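Local coordinates for protein activating signal cointegrator 1 complex subunit 3 (PDB 6YXQ) that unwinds DNA as an ATP-driven 3'-5' helicase in alkylation repair, helps rescue stalled ribosomes, and contacts its partner ASCC2 through this N-terminal part, at residues F57-I70 with I141-L153. Numbering follows the deposited sequence.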
loop_
_atom_site.group_PDB
_atom_site.type_symbol
_atom_site.label_atom_id
_atom_site.label_comp_id
_atom_site.label_asym_id
_atom_site.label_seq_id
_atom_site.Cartn_x
_atom_site.Cartn_y
_atom_site.Cartn_z
ATOM N N PHE A 57 30.186 1.219 27.657
ATOM C CA PHE A 57 29.945 -0.198 27.923
ATOM C C PHE A 57 31.255 -0.939 28.157
ATOM O O PHE A 57 31.414 -1.641 29.161
ATOM C CB PHE A 57 29.172 -0.830 26.764
ATOM C CG PHE A 57 28.761 -2.259 27.011
ATOM C CD1 PHE A 57 29.651 -3.301 26.815
ATOM C CD2 PHE A 57 27.478 -2.560 27.431
ATOM C CE1 PHE A 57 29.272 -4.612 27.047
ATOM C CE2 PHE A 57 27.091 -3.868 27.659
ATOM C CZ PHE A 57 27.990 -4.895 27.467
ATOM N N LEU A 58 32.207 -0.794 27.232
ATOM C CA LEU A 58 33.463 -1.531 27.338
ATOM C C LEU A 58 34.176 -1.240 28.654
ATOM O O LEU A 58 34.689 -2.160 29.303
ATOM C CB LEU A 58 34.363 -1.190 26.154
ATOM C CG LEU A 58 33.885 -1.655 24.780
ATOM C CD1 LEU A 58 34.681 -0.986 23.670
ATOM C CD2 LEU A 58 34.009 -3.152 24.690
ATOM N N ASN A 59 34.215 0.033 29.072
ATOM C CA ASN A 59 34.907 0.383 30.311
ATOM C C ASN A 59 34.131 -0.076 31.536
ATOM O O ASN A 59 34.726 -0.374 32.579
ATOM C CB ASN A 59 35.135 1.894 30.376
ATOM C CG ASN A 59 36.400 2.322 29.670
ATOM O OD1 ASN A 59 37.499 2.143 30.187
ATOM N ND2 ASN A 59 36.253 2.890 28.478
ATOM N N GLU A 60 32.810 -0.134 31.426
ATOM C CA GLU A 60 31.957 -0.510 32.540
ATOM C C GLU A 60 31.975 -2.009 32.808
ATOM O O GLU A 60 31.703 -2.422 33.940
ATOM C CB GLU A 60 30.535 -0.018 32.243
ATOM C CG GLU A 60 29.501 -0.219 33.322
ATOM C CD GLU A 60 28.115 0.161 32.836
ATOM O OE1 GLU A 60 27.242 -0.725 32.741
ATOM O OE2 GLU A 60 27.897 1.353 32.540
ATOM N N LYS A 61 32.314 -2.829 31.808
ATOM C CA LYS A 61 32.190 -4.277 31.910
ATOM C C LYS A 61 33.516 -5.007 32.011
ATOM O O LYS A 61 33.521 -6.190 32.365
ATOM C CB LYS A 61 31.431 -4.841 30.698
ATOM C CG LYS A 61 30.025 -4.310 30.521
ATOM C CD LYS A 61 29.217 -4.473 31.788
ATOM C CE LYS A 61 27.805 -4.932 31.477
ATOM N NZ LYS A 61 27.429 -6.086 32.334
ATOM N N LEU A 62 34.629 -4.352 31.696
ATOM C CA LEU A 62 35.917 -5.015 31.585
ATOM C C LEU A 62 36.942 -4.363 32.506
ATOM O O LEU A 62 36.857 -3.170 32.816
ATOM C CB LEU A 62 36.404 -4.990 30.131
ATOM C CG LEU A 62 35.402 -5.546 29.112
ATOM C CD1 LEU A 62 35.999 -5.584 27.727
ATOM C CD2 LEU A 62 34.913 -6.934 29.502
ATOM N N GLU A 63 37.915 -5.159 32.944
ATOM C CA GLU A 63 38.936 -4.656 33.850
ATOM C C GLU A 63 39.993 -3.853 33.099
ATOM O O GLU A 63 40.213 -4.033 31.893
ATOM C CB GLU A 63 39.596 -5.805 34.615
ATOM C CG GLU A 63 39.871 -7.052 33.790
ATOM C CD GLU A 63 40.403 -8.204 34.632
ATOM O OE1 GLU A 63 39.870 -9.328 34.512
ATOM O OE2 GLU A 63 41.353 -7.983 35.416
ATOM N N LYS A 64 40.644 -2.948 33.840
ATOM C CA LYS A 64 41.676 -2.084 33.272
ATOM C C LYS A 64 42.745 -2.903 32.558
ATOM O O LYS A 64 43.280 -2.489 31.512
ATOM C CB LYS A 64 42.282 -1.238 34.397
ATOM C CG LYS A 64 43.166 -0.088 33.953
ATOM C CD LYS A 64 43.673 0.697 35.159
ATOM C CE LYS A 64 44.612 1.820 34.744
ATOM N NZ LYS A 64 45.416 2.326 35.888
ATOM N N SER A 65 43.052 -4.078 33.120
ATOM C CA SER A 65 43.942 -5.071 32.532
ATOM C C SER A 65 43.738 -5.196 31.028
ATOM O O SER A 65 44.666 -4.991 30.234
ATOM C CB SER A 65 43.696 -6.424 33.212
ATOM O OG SER A 65 43.379 -6.268 34.589
ATOM N N LYS A 66 42.508 -5.509 30.626
ATOM C CA LYS A 66 42.194 -5.755 29.230
ATOM C C LYS A 66 41.769 -4.496 28.486
ATOM O O LYS A 66 41.886 -4.453 27.252
ATOM C CB LYS A 66 41.113 -6.841 29.151
ATOM C CG LYS A 66 41.420 -8.015 30.091
ATOM C CD LYS A 66 40.564 -9.246 29.824
ATOM C CE LYS A 66 41.434 -10.499 29.644
ATOM N NZ LYS A 66 40.703 -11.641 29.002
ATOM N N MET A 67 41.305 -3.466 29.203
ATOM C CA MET A 67 41.069 -2.179 28.554
ATOM C C MET A 67 42.343 -1.634 27.917
ATOM O O MET A 67 42.278 -0.955 26.882
ATOM C CB MET A 67 40.507 -1.169 29.556
ATOM C CG MET A 67 39.043 -1.387 29.909
ATOM S SD MET A 67 37.932 -1.433 28.481
ATOM C CE MET A 67 38.261 0.148 27.707
ATOM N N GLN A 68 43.505 -1.929 28.512
ATOM C CA GLN A 68 44.771 -1.486 27.922
ATOM C C GLN A 68 44.907 -1.914 26.458
ATOM O O GLN A 68 45.242 -1.099 25.588
ATOM C CB GLN A 68 45.949 -2.007 28.750
ATOM C CG GLN A 68 47.263 -1.291 28.455
ATOM C CD GLN A 68 48.484 -2.183 28.608
ATOM O OE1 GLN A 68 48.523 -3.300 28.090
ATOM N NE2 GLN A 68 49.493 -1.689 29.319
ATOM N N SER A 69 44.657 -3.193 26.171
ATOM C CA SER A 69 44.716 -3.688 24.795
ATOM C C SER A 69 43.495 -3.276 23.971
ATOM O O SER A 69 43.594 -3.046 22.748
ATOM C CB SER A 69 44.842 -5.209 24.802
ATOM O OG SER A 69 44.192 -5.776 23.678
ATOM N N ILE A 70 42.333 -3.191 24.620
ATOM C CA ILE A 70 41.113 -2.870 23.897
ATOM C C ILE A 70 41.167 -1.454 23.346
ATOM O O ILE A 70 40.543 -1.158 22.324
ATOM C CB ILE A 70 39.906 -3.113 24.822
ATOM C CG1 ILE A 70 39.574 -4.602 24.837
ATOM C CG2 ILE A 70 38.686 -2.284 24.404
ATOM C CD1 ILE A 70 38.959 -5.064 26.115
ATOM N N ILE A 141 38.322 -7.502 20.459
ATOM C CA ILE A 141 37.659 -6.924 21.629
ATOM C C ILE A 141 36.669 -7.917 22.235
ATOM O O ILE A 141 36.670 -8.160 23.448
ATOM C CB ILE A 141 36.966 -5.602 21.260
ATOM C CG1 ILE A 141 37.991 -4.487 21.119
ATOM C CG2 ILE A 141 35.936 -5.226 22.315
ATOM C CD1 ILE A 141 37.364 -3.138 20.817
ATOM N N ILE A 142 35.808 -8.503 21.399
ATOM C CA ILE A 142 34.762 -9.387 21.911
ATOM C C ILE A 142 35.362 -10.639 22.540
ATOM O O ILE A 142 34.755 -11.253 23.428
ATOM C CB ILE A 142 33.760 -9.742 20.794
ATOM C CG1 ILE A 142 33.094 -8.479 20.245
ATOM C CG2 ILE A 142 32.685 -10.672 21.311
ATOM C CD1 ILE A 142 32.215 -7.777 21.246
ATOM N N SER A 143 36.565 -11.032 22.115
ATOM C CA SER A 143 37.215 -12.183 22.726
ATOM C C SER A 143 37.475 -11.989 24.216
ATOM O O SER A 143 37.794 -12.965 24.903
ATOM C CB SER A 143 38.524 -12.489 21.997
ATOM O OG SER A 143 39.545 -11.582 22.369
ATOM N N HIS A 144 37.341 -10.765 24.729
ATOM C CA HIS A 144 37.447 -10.500 26.156
ATOM C C HIS A 144 36.092 -10.474 26.857
ATOM O O HIS A 144 36.048 -10.436 28.091
ATOM C CB HIS A 144 38.170 -9.168 26.396
ATOM C CG HIS A 144 39.577 -9.140 25.885
ATOM N ND1 HIS A 144 40.672 -9.206 26.719
ATOM C CD2 HIS A 144 40.071 -9.045 24.627
ATOM C CE1 HIS A 144 41.778 -9.158 25.999
ATOM N NE2 HIS A 144 41.441 -9.059 24.726
ATOM N N PHE A 145 34.990 -10.488 26.111
ATOM C CA PHE A 145 33.682 -10.499 26.747
ATOM C C PHE A 145 33.443 -11.860 27.374
ATOM O O PHE A 145 33.800 -12.896 26.806
ATOM C CB PHE A 145 32.560 -10.198 25.739
ATOM C CG PHE A 145 32.423 -8.739 25.362
ATOM C CD1 PHE A 145 33.526 -7.897 25.323
ATOM C CD2 PHE A 145 31.191 -8.224 24.996
ATOM C CE1 PHE A 145 33.393 -6.571 24.955
ATOM C CE2 PHE A 145 31.054 -6.898 24.626
ATOM C CZ PHE A 145 32.156 -6.073 24.605
ATOM N N SER A 146 32.871 -11.851 28.568
ATOM C CA SER A 146 32.153 -13.028 29.010
ATOM C C SER A 146 30.790 -13.051 28.340
ATOM O O SER A 146 30.320 -12.050 27.786
ATOM C CB SER A 146 31.996 -13.038 30.524
ATOM O OG SER A 146 31.069 -12.053 30.933
ATOM N N GLN A 147 30.154 -14.220 28.395
ATOM C CA GLN A 147 28.918 -14.395 27.647
ATOM C C GLN A 147 27.751 -13.655 28.302
ATOM O O GLN A 147 26.841 -13.181 27.603
ATOM C CB GLN A 147 28.626 -15.890 27.454
ATOM C CG GLN A 147 27.718 -15.995 26.282
ATOM C CD GLN A 147 26.406 -15.383 26.588
ATOM O OE1 GLN A 147 25.738 -15.705 27.561
ATOM N NE2 GLN A 147 26.110 -14.362 25.844
ATOM N N ASP A 148 27.798 -13.492 29.626
ATOM C CA ASP A 148 26.897 -12.563 30.296
ATOM C C ASP A 148 27.100 -11.138 29.785
ATOM O O ASP A 148 26.129 -10.414 29.520
ATOM C CB ASP A 148 27.109 -12.633 31.813
ATOM C CG ASP A 148 26.324 -13.774 32.474
ATOM O OD1 ASP A 148 25.513 -14.434 31.784
ATOM O OD2 ASP A 148 26.498 -13.988 33.695
ATOM N N ASP A 149 28.360 -10.722 29.630
ATOM C CA ASP A 149 28.656 -9.411 29.055
ATOM C C ASP A 149 28.089 -9.282 27.644
ATOM O O ASP A 149 27.521 -8.243 27.281
ATOM C CB ASP A 149 30.167 -9.178 29.039
ATOM C CG ASP A 149 30.711 -8.836 30.399
ATOM O OD1 ASP A 149 29.933 -8.320 31.230
ATOM O OD2 ASP A 149 31.913 -9.084 30.637
ATOM N N LEU A 150 28.248 -10.325 26.830
ATOM C CA LEU A 150 27.763 -10.266 25.458
ATOM C C LEU A 150 26.248 -10.118 25.425
ATOM O O LEU A 150 25.716 -9.328 24.638
ATOM C CB LEU A 150 28.204 -11.513 24.690
ATOM C CG LEU A 150 28.513 -11.400 23.193
ATOM C CD1 LEU A 150 28.981 -12.750 22.683
ATOM C CD2 LEU A 150 27.322 -10.921 22.388
ATOM N N THR A 151 25.532 -10.868 26.272
ATOM C CA THR A 151 24.077 -10.710 26.310
ATOM C C THR A 151 23.691 -9.336 26.825
ATOM O O THR A 151 22.668 -8.781 26.411
ATOM C CB THR A 151 23.411 -11.783 27.171
ATOM O OG1 THR A 151 23.954 -11.747 28.488
ATOM C CG2 THR A 151 23.609 -13.153 26.580
ATOM N N ALA A 152 24.482 -8.778 27.743
ATOM C CA ALA A 152 24.231 -7.407 28.169
ATOM C C ALA A 152 24.336 -6.442 26.993
ATOM O O ALA A 152 23.501 -5.541 26.833
ATOM C CB ALA A 152 25.207 -7.018 29.274
ATOM N N LEU A 153 25.355 -6.619 26.156
ATOM C CA LEU A 153 25.486 -5.769 24.977
ATOM C C LEU A 153 24.307 -5.962 24.033
ATOM O O LEU A 153 23.747 -4.988 23.516
ATOM C CB LEU A 153 26.805 -6.055 24.255
ATOM C CG LEU A 153 27.050 -5.291 22.947
ATOM C CD1 LEU A 153 27.125 -3.804 23.201
ATOM C CD2 LEU A 153 28.323 -5.755 22.284
#
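F57 lays its ring between L153 and K61: L153 CD1 stands over the centre of one face, a CH-pi contact 4.2 Å from the centroid, and K61 CG covers the opposite face near its rim. With CG anti to the backbone N (chi1 -174°), the ring reaches helix 147-163, where its edge meets D149 O, 3.4 Å from F57 CZ. A flat ring suits this narrow gap, and F57 CE1 also touches F145 CE2 (3.8 Å), the two planes 29° apart with little overlap. L58 CD2 abuts the F145 edge, 3.5 Å from F145 CZ; L62 CD1 lies 3.9 Å from F145 CE1. At the partly exposed margin, K61 NZ makes a long salt bridge with D149 OD1 (3.5 Å). The K66 chain, bent at chi3 (128°), curls round H144 ND1, while I70 CD1 lies over a face of that ring; an alanine here keeps CB but would probably leave ND1 less covered and the imidazole freer to turn. Further out, S146 OG caps helix 147-163, accepting from D149 N and steadying the helix start. I141 extends the apolar layer to L74 and F102. In this all-helical, ASCC2-binding region, the type I turn I142-F145, linking helices 128-142 and 147-163, packs against the helices flanking the bend at L62.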